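Local coordinates for glutathione S-transferase (Natrialba magadii ATCC 43099, PDB 6GZF), which is a Xi-class enzyme that probably carries out glutathione transfer chemistry, including reduction of glutathionyl-hydroquinones, at residues A[55-60]-A[109-114]; A[38-43]-A[153-158]. One frame throughout, in Å; residues are numbered along the deposited sequence.

Contact 1: A[55-60]-A[109-114]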
# COMPACT_ATOMS: atom_id res chain seq x y z
N ARG A 55 24.79 -30.91 -16.29
CA ARG A 55 25.89 -29.97 -16.45
C ARG A 55 25.57 -28.58 -15.90
O ARG A 55 26.36 -28.02 -15.13
CB ARG A 55 26.25 -29.85 -17.93
CG ARG A 55 27.40 -28.90 -18.21
CD ARG A 55 27.68 -28.79 -19.70
NE ARG A 55 28.72 -27.81 -19.98
CZ ARG A 55 29.17 -27.52 -21.19
NH1 ARG A 55 28.66 -28.14 -22.25
NH2 ARG A 55 30.12 -26.61 -21.35
N TYR A 56 24.43 -28.03 -16.28
CA TYR A 56 24.11 -26.64 -15.96
C TYR A 56 23.34 -26.50 -14.64
O TYR A 56 22.41 -27.26 -14.37
CB TYR A 56 23.31 -26.01 -17.10
CG TYR A 56 24.03 -26.07 -18.43
CD1 TYR A 56 24.99 -25.12 -18.76
CD2 TYR A 56 23.75 -27.07 -19.35
CE1 TYR A 56 25.66 -25.17 -19.97
CE2 TYR A 56 24.41 -27.12 -20.57
CZ TYR A 56 25.36 -26.17 -20.87
OH TYR A 56 26.02 -26.22 -22.08
N HIS A 57 23.75 -25.52 -13.84
CA HIS A 57 23.14 -25.29 -12.53
C HIS A 57 22.44 -23.93 -12.50
O HIS A 57 22.89 -22.97 -13.12
CB HIS A 57 24.21 -25.36 -11.43
CG HIS A 57 23.65 -25.35 -10.05
ND1 HIS A 57 22.93 -26.41 -9.53
CD2 HIS A 57 23.71 -24.42 -9.07
CE1 HIS A 57 22.57 -26.13 -8.29
NE2 HIS A 57 23.03 -24.93 -7.98
N LEU A 58 21.33 -23.86 -11.77
CA LEU A 58 20.51 -22.65 -11.73
C LEU A 58 20.43 -22.05 -10.33
O LEU A 58 20.16 -22.75 -9.36
CB LEU A 58 19.11 -22.96 -12.26
CG LEU A 58 18.07 -21.83 -12.21
CD1 LEU A 58 18.48 -20.67 -13.10
CD2 LEU A 58 16.70 -22.35 -12.60
N TYR A 59 20.66 -20.74 -10.24
CA TYR A 59 20.54 -20.02 -8.97
C TYR A 59 19.32 -19.11 -8.98
O TYR A 59 19.20 -18.25 -9.85
CB TYR A 59 21.80 -19.20 -8.69
CG TYR A 59 23.03 -20.04 -8.45
CD1 TYR A 59 23.33 -20.53 -7.19
CD2 TYR A 59 23.91 -20.32 -9.49
CE1 TYR A 59 24.46 -21.29 -6.97
CE2 TYR A 59 25.04 -21.08 -9.28
CZ TYR A 59 25.31 -21.56 -8.02
OH TYR A 59 26.44 -22.32 -7.80
N VAL A 60 18.42 -19.30 -8.03
CA VAL A 60 17.21 -18.50 -7.97
C VAL A 60 16.84 -18.05 -6.57
O VAL A 60 17.28 -18.64 -5.57
CB VAL A 60 15.99 -19.25 -8.55
CG1 VAL A 60 16.18 -19.56 -10.03
CG2 VAL A 60 15.72 -20.52 -7.75
N ASP A 109 24.82 -23.47 -1.73
CA ASP A 109 25.44 -23.40 -3.05
C ASP A 109 25.99 -24.78 -3.42
O ASP A 109 27.05 -25.17 -2.93
CB ASP A 109 26.54 -22.34 -3.09
CG ASP A 109 27.39 -22.42 -4.35
OD1 ASP A 109 26.84 -22.72 -5.43
OD2 ASP A 109 28.61 -22.19 -4.25
N HIS A 110 25.27 -25.50 -4.27
CA HIS A 110 25.63 -26.87 -4.62
C HIS A 110 26.97 -26.98 -5.34
O HIS A 110 27.58 -28.05 -5.36
CB HIS A 110 24.53 -27.50 -5.48
CG HIS A 110 23.24 -27.71 -4.77
ND1 HIS A 110 22.32 -26.70 -4.57
CD2 HIS A 110 22.70 -28.82 -4.21
CE1 HIS A 110 21.28 -27.17 -3.91
NE2 HIS A 110 21.48 -28.46 -3.68
N VAL A 111 27.43 -25.88 -5.92
CA VAL A 111 28.64 -25.91 -6.73
C VAL A 111 29.91 -25.67 -5.91
O VAL A 111 30.78 -26.54 -5.84
CB VAL A 111 28.58 -24.88 -7.87
CG1 VAL A 111 29.86 -24.90 -8.67
CG2 VAL A 111 27.39 -25.18 -8.78
N HIS A 112 30.01 -24.50 -5.28
CA HIS A 112 31.23 -24.14 -4.56
C HIS A 112 31.00 -23.87 -3.08
O HIS A 112 31.93 -23.49 -2.36
CB HIS A 112 31.89 -22.92 -5.21
CG HIS A 112 32.45 -23.19 -6.57
ND1 HIS A 112 33.39 -24.17 -6.80
CD2 HIS A 112 32.20 -22.61 -7.77
CE1 HIS A 112 33.70 -24.18 -8.09
NE2 HIS A 112 32.99 -23.25 -8.69
N ASP A 113 29.77 -24.07 -2.62
CA ASP A 113 29.40 -23.88 -1.21
C ASP A 113 29.80 -22.49 -0.72
O ASP A 113 30.47 -22.35 0.30
CB ASP A 113 30.05 -24.96 -0.34
CG ASP A 113 29.49 -24.99 1.07
OD1 ASP A 113 28.34 -24.54 1.26
OD2 ASP A 113 30.20 -25.45 1.98
N VAL A 114 29.38 -21.47 -1.46
CA VAL A 114 29.72 -20.09 -1.11
C VAL A 114 28.72 -19.50 -0.12
O VAL A 114 27.57 -19.92 -0.07
CB VAL A 114 29.79 -19.20 -2.36
CG1 VAL A 114 30.88 -19.69 -3.31
CG2 VAL A 114 28.45 -19.16 -3.07

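Contact 2: A[38-43]-A[153-158]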
# COMPACT_ATOMS: atom_id res chain seq x y z
N ARG A 38 25.78 -12.95 -21.23
CA ARG A 38 24.80 -13.23 -22.27
C ARG A 38 25.16 -14.38 -23.20
O ARG A 38 24.77 -14.38 -24.37
CB ARG A 38 24.57 -11.97 -23.11
CG ARG A 38 24.17 -10.75 -22.31
CD ARG A 38 22.67 -10.54 -22.36
NE ARG A 38 22.28 -9.29 -21.72
CZ ARG A 38 22.08 -8.15 -22.36
NH1 ARG A 38 21.72 -7.06 -21.69
NH2 ARG A 38 22.25 -8.09 -23.68
N ASN A 39 25.89 -15.37 -22.70
CA ASN A 39 26.15 -16.57 -23.48
C ASN A 39 24.90 -17.43 -23.56
O ASN A 39 24.04 -17.38 -22.67
CB ASN A 39 27.32 -17.37 -22.90
CG ASN A 39 28.66 -16.77 -23.26
OD1 ASN A 39 29.11 -16.85 -24.40
ND2 ASN A 39 29.33 -16.18 -22.27
N TRP A 40 24.79 -18.22 -24.62
CA TRP A 40 23.63 -19.08 -24.82
C TRP A 40 24.01 -20.56 -24.81
O TRP A 40 25.08 -20.94 -25.29
CB TRP A 40 22.94 -18.75 -26.14
CG TRP A 40 22.13 -17.50 -26.12
CD1 TRP A 40 22.60 -16.22 -26.03
CD2 TRP A 40 20.70 -17.40 -26.23
NE1 TRP A 40 21.55 -15.33 -26.06
CE2 TRP A 40 20.38 -16.03 -26.18
CE3 TRP A 40 19.67 -18.33 -26.35
CZ2 TRP A 40 19.06 -15.57 -26.25
CZ3 TRP A 40 18.36 -17.87 -26.42
CH2 TRP A 40 18.07 -16.51 -26.37
N VAL A 41 23.13 -21.38 -24.26
CA VAL A 41 23.23 -22.82 -24.45
C VAL A 41 22.54 -23.16 -25.76
O VAL A 41 21.35 -22.89 -25.93
CB VAL A 41 22.58 -23.61 -23.30
CG1 VAL A 41 22.68 -25.11 -23.56
CG2 VAL A 41 23.23 -23.25 -21.97
N GLN A 42 23.30 -23.72 -26.70
CA GLN A 42 22.78 -23.94 -28.04
C GLN A 42 22.92 -25.40 -28.48
O GLN A 42 24.01 -25.96 -28.46
CB GLN A 42 23.50 -23.03 -29.04
CG GLN A 42 23.18 -21.56 -28.88
CD GLN A 42 21.80 -21.20 -29.38
OE1 GLN A 42 20.83 -21.17 -28.62
NE2 GLN A 42 21.69 -20.94 -30.68
N ASP A 43 21.80 -25.99 -28.89
CA ASP A 43 21.81 -27.35 -29.42
C ASP A 43 22.50 -27.35 -30.78
O ASP A 43 21.85 -27.42 -31.82
CB ASP A 43 20.38 -27.89 -29.55
CG ASP A 43 20.33 -29.40 -29.63
OD1 ASP A 43 21.36 -30.02 -29.98
OD2 ASP A 43 19.26 -29.98 -29.35
N ILE A 153 17.30 -17.10 -20.55
CA ILE A 153 17.41 -18.40 -19.88
C ILE A 153 16.10 -19.16 -20.04
O ILE A 153 16.10 -20.38 -20.26
CB ILE A 153 17.74 -18.24 -18.38
CG1 ILE A 153 19.13 -17.61 -18.21
CG2 ILE A 153 17.70 -19.59 -17.68
CD1 ILE A 153 19.52 -17.40 -16.77
N MET A 154 14.98 -18.45 -19.94
CA MET A 154 13.67 -19.04 -20.19
C MET A 154 13.59 -19.57 -21.62
O MET A 154 13.11 -20.68 -21.85
CB MET A 154 12.56 -18.01 -19.96
CG MET A 154 11.19 -18.46 -20.47
SD MET A 154 9.82 -17.47 -19.85
CE MET A 154 10.16 -15.89 -20.63
N ARG A 155 14.07 -18.77 -22.57
CA ARG A 155 14.04 -19.14 -23.98
C ARG A 155 14.87 -20.39 -24.28
O ARG A 155 14.39 -21.30 -24.96
CB ARG A 155 14.54 -17.97 -24.84
CG ARG A 155 14.68 -18.30 -26.32
CD ARG A 155 13.35 -18.70 -26.93
NE ARG A 155 12.35 -17.64 -26.81
CZ ARG A 155 12.22 -16.64 -27.67
NH1 ARG A 155 11.28 -15.72 -27.49
NH2 ARG A 155 13.03 -16.56 -28.72
N MET A 156 16.09 -20.43 -23.77
CA MET A 156 16.97 -21.56 -24.06
C MET A 156 16.54 -22.81 -23.30
O MET A 156 16.77 -23.93 -23.76
CB MET A 156 18.43 -21.20 -23.73
CG MET A 156 18.74 -21.02 -22.26
SD MET A 156 20.47 -20.56 -22.01
CE MET A 156 20.44 -18.83 -22.49
N PHE A 157 15.91 -22.63 -22.14
CA PHE A 157 15.26 -23.74 -21.44
C PHE A 157 14.17 -24.32 -22.32
O PHE A 157 13.91 -25.52 -22.31
CB PHE A 157 14.66 -23.29 -20.11
CG PHE A 157 15.63 -23.24 -18.97
CD1 PHE A 157 16.99 -23.38 -19.18
CD2 PHE A 157 15.18 -23.06 -17.67
CE1 PHE A 157 17.88 -23.34 -18.13
CE2 PHE A 157 16.06 -23.02 -16.61
CZ PHE A 157 17.42 -23.16 -16.84
N ASP A 158 13.53 -23.44 -23.08
CA ASP A 158 12.36 -23.77 -23.87
C ASP A 158 12.69 -24.46 -25.19
O ASP A 158 12.03 -25.41 -25.59
CB ASP A 158 11.55 -22.50 -24.14
CG ASP A 158 10.15 -22.77 -24.64
OD1 ASP A 158 9.65 -23.89 -24.42
OD2 ASP A 158 9.55 -21.86 -25.24

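Contact 1: A[55-60]-A[109-114]
The hydroxyl of Tyr-59 donates a hydrogen bond to Asp-109 OD1, joining an inner strand of the thioredoxin-like sheet (56-60) to an Asx turn in the loop that leads to helix 117-124. OD1 lies at the edge of the phenol ring, near its plane, and the carboxylate is turned 47° from that plane; the modelled OH–OD1 separation of 2.4 Å is doubtfully short at this resolution. Val-111 brings CG2 up to the same phenol end, 4.2 Å from Tyr-59 CZ; the same methyl also meets the His-57 ring, with CG2 3.8 Å from CD2. The imidazole of His-57, swung anti to its backbone N (chi1 -171°), also carries CE1 to within 3.7 Å of His-110 CB; the two histidine rings are tilted at 55°. Behind this first shell, Ser-84 OG bonds His-57 ND1, and Ser-86 OG bonds both His-57 NE2 and His-110 ND1. Leu-120 and Trp-138 pack on Tyr-59, whose side chain is about 5 Å from that of Val-134, a predicted glutathione-binding residue. The Asp-109 carboxylate is itself fixed by its own loop. Val-111 N reaches OD1 at 3.3 Å from above the carboxylate plane, closing the Asx turn. OD2 takes His-112 N at 2.9 Å, also from above that plane, and Val-114 N at 3.0 Å through its anti lone pair.

Contact 2: A[38-43]-A[153-158]
Met-156 reaches from the helix to the backbone of the 38-43 loop and fits against Trp-40 and Val-41. Its CG sits between the backbone N and the carbonyl carbon (chi1 68°), and a bend at the last torsion brings the methyl round to the loop: CE lies 4.0 Å from Trp-40 CE3 and 3.9 Å from Asn-39 O. The sulfur accepts a weak but nearly straight hydrogen bond from Val-41 N, 3.6 Å from SD with an angle of 167°. Val-41 crosses the methionine at about a right angle, its CG2 3.9 Å from SD. The loop lies along helix 150-159 of the thioredoxin-like N-terminal domain, and Leu-137 and Val-146 of neighbouring strands also pack on Val-41. Trp-40 extends the contact by one helix residue: Arg-155 CG abuts the indole edge, 3.7 Å from CZ3. With an alanine here, the Met-156 methyl and Arg-155 CG would probably face a gap where the indole had packed, and the methionine tip would be likely to turn more freely. The guanidinium of Arg-155 turns off from the loop, its NH1 paired with Asp-181 and its NE with Glu-238, and it makes a cation-pi contact with Tyr-172.

The two contacts lie on opposite faces of one sheet, their centres about 17 Å apart. From strand 56-60, His-57 and Tyr-59 serve contact 1, whereas Tyr-56 and Leu-58 face the elements of contact 2: Tyr-56 CE1 is 3.7 Å from Val-41 CG2, and Leu-58 CD2 is 4.1 Å from Phe-157 CE2. The neighbouring strand 136-139 divides its residues likewise, with Trp-138 on the first side and Leu-137 on the second. Contact 1 is mostly buried yet polar, built on a carboxylate, a phenol and imidazoles; contact 2, only partly buried, is largely apolar, with a weak sulfur bond and its charged group directed elsewhere.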